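Local coordinates for protein S-adenosylmethionine decarboxylase proenzyme (Aquifex aeolicus, PDB 2III) that probably decarboxylates S-adenosylmethionine to supply the propylamine donor for spermidine synthesis, using a pyruvoyl group made by autocatalytic self-cleavage, at residues H8-L13 and Q109-G114. Sequence-based numbering, arbitrary orientation.
Sequences HILADL and QVHERG
H8 and H111 form a hydrogen-bonded antiparallel pair that joins strand 3-14 to strand 105-116, an outermost strand of the six-stranded sheet within this chain. Their backbones bond in both directions, H8 N to H111 O at 2.9 Å and H111 N to H8 O at 2.8 Å. L10 and Q109 make the next such pair, with L10 N and Q109 O 3.0 Å apart. I9 and V110 sit between them as a non-hydrogen-bonded pair. Here V110 CA also makes a CA-H...O contact with H8 O.

Side chains also meet on both faces of the sheet. On the I9 face, which helix 87-101 covers, I9 CG1 meets V110 CG2 loosely at 4.3 Å. On the H8 face, L10 CD2 touches H111 CD2 at 3.5 Å and also lies over one face of the H8 ring, toward its rim.

The polar side-chain contact is between H8 and R113. R113 NH1 donates to H8 ND1 at 3.0 Å, lying in the ring plane, but the bond is bent, 138° at the hydrogen. The R113 chain is bent at chi2 and chi3, which lays its guanidinium beside the imidazole, the two planes 22° apart. H8 NE2 is hydrogen-bonded to D80 OD1 of the same chain, so both ring nitrogens are engaged, which should hold the rotation of the ring. R113 also forms salt bridges with D12 and D80 of the second subunit, and H111 NE2 bonds H111 of that subunit.

With R113 replaced by an alanine, H8 ND1 would probably lose this donor and D12 and D80 of the second subunit would lose this cationic mate. With ND1 accepting, NE2 is likely to carry the proton toward D80 of its own chain. R113 thus joins H8 to acids of the second subunit, tying the edge strand to the sheet and to the dimer interface.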
# COMPACT_ATOMS: atom_id res chain seq x y z
N HIS A 8 7.04 -0.65 7.09
CA HIS A 8 6.58 -0.37 5.74
C HIS A 8 7.68 0.31 4.94
O HIS A 8 8.13 1.40 5.28
CB HIS A 8 5.33 0.52 5.83
CG HIS A 8 4.68 0.83 4.51
ND1 HIS A 8 3.47 1.47 4.42
CD2 HIS A 8 5.09 0.61 3.24
CE1 HIS A 8 3.15 1.64 3.15
NE2 HIS A 8 4.11 1.12 2.41
N ILE A 9 8.11 -0.36 3.89
CA ILE A 9 9.14 0.17 3.01
C ILE A 9 8.50 0.52 1.66
O ILE A 9 7.79 -0.30 1.07
CB ILE A 9 10.24 -0.86 2.71
CG1 ILE A 9 10.79 -1.46 4.00
CG2 ILE A 9 11.36 -0.19 1.91
CD1 ILE A 9 11.68 -2.67 3.75
N LEU A 10 8.73 1.74 1.19
CA LEU A 10 8.21 2.11 -0.11
C LEU A 10 9.37 2.67 -0.91
O LEU A 10 10.24 3.35 -0.37
CB LEU A 10 7.07 3.14 0.01
CG LEU A 10 7.04 4.24 1.07
CD1 LEU A 10 5.86 5.15 0.81
CD2 LEU A 10 6.92 3.63 2.46
N ALA A 11 9.41 2.35 -2.20
CA ALA A 11 10.48 2.81 -3.05
C ALA A 11 9.98 3.11 -4.45
O ALA A 11 9.09 2.42 -4.95
CB ALA A 11 11.58 1.77 -3.12
N ASP A 12 10.54 4.14 -5.06
CA ASP A 12 10.20 4.48 -6.43
C ASP A 12 11.46 4.09 -7.20
O ASP A 12 12.54 4.63 -6.95
CB ASP A 12 9.89 5.97 -6.56
CG ASP A 12 8.73 6.40 -5.67
OD1 ASP A 12 7.92 5.54 -5.27
OD2 ASP A 12 8.63 7.62 -5.39
N LEU A 13 11.32 3.14 -8.11
CA LEU A 13 12.46 2.65 -8.88
C LEU A 13 12.49 3.23 -10.29
O LEU A 13 11.53 3.09 -11.04
CB LEU A 13 12.41 1.12 -8.95
CG LEU A 13 12.00 0.36 -7.68
CD1 LEU A 13 12.14 -1.12 -7.95
CD2 LEU A 13 12.87 0.77 -6.50
N GLN A 109 12.09 5.01 1.35
CA GLN A 109 11.74 5.51 2.68
C GLN A 109 11.15 4.36 3.49
O GLN A 109 10.49 3.48 2.95
CB GLN A 109 10.73 6.66 2.59
CG GLN A 109 11.22 7.81 1.72
CD GLN A 109 10.59 9.13 2.08
OE1 GLN A 109 10.69 10.10 1.32
NE2 GLN A 109 9.94 9.19 3.24
N VAL A 110 11.40 4.37 4.80
CA VAL A 110 10.90 3.34 5.70
C VAL A 110 10.07 3.99 6.81
O VAL A 110 10.45 5.03 7.34
CB VAL A 110 12.08 2.55 6.33
CG1 VAL A 110 11.56 1.43 7.20
CG2 VAL A 110 12.96 1.99 5.23
N HIS A 111 8.94 3.37 7.15
CA HIS A 111 8.05 3.86 8.21
C HIS A 111 7.70 2.74 9.20
O HIS A 111 7.45 1.61 8.80
CB HIS A 111 6.72 4.35 7.63
CG HIS A 111 6.83 5.50 6.69
ND1 HIS A 111 7.25 6.75 7.08
CD2 HIS A 111 6.53 5.60 5.37
CE1 HIS A 111 7.19 7.58 6.06
NE2 HIS A 111 6.76 6.91 5.00
N GLU A 112 7.68 3.05 10.49
CA GLU A 112 7.27 2.05 11.46
C GLU A 112 5.80 2.39 11.60
O GLU A 112 5.46 3.50 12.00
CB GLU A 112 7.98 2.24 12.80
CG GLU A 112 9.50 2.18 12.73
CD GLU A 112 10.14 2.15 14.10
OE1 GLU A 112 9.86 3.06 14.92
OE2 GLU A 112 10.94 1.23 14.37
N ARG A 113 4.92 1.45 11.25
CA ARG A 113 3.48 1.72 11.31
C ARG A 113 2.85 1.17 12.59
O ARG A 113 2.89 -0.03 12.84
CB ARG A 113 2.76 1.10 10.10
CG ARG A 113 3.32 1.42 8.70
CD ARG A 113 3.08 2.85 8.23
NE ARG A 113 1.68 3.27 8.20
CZ ARG A 113 0.85 3.14 7.17
NH1 ARG A 113 1.25 2.57 6.04
NH2 ARG A 113 -0.39 3.61 7.26
N GLY A 114 2.25 2.05 13.38
CA GLY A 114 1.57 1.63 14.59
C GLY A 114 2.47 1.39 15.79
O GLY A 114 3.03 0.30 15.94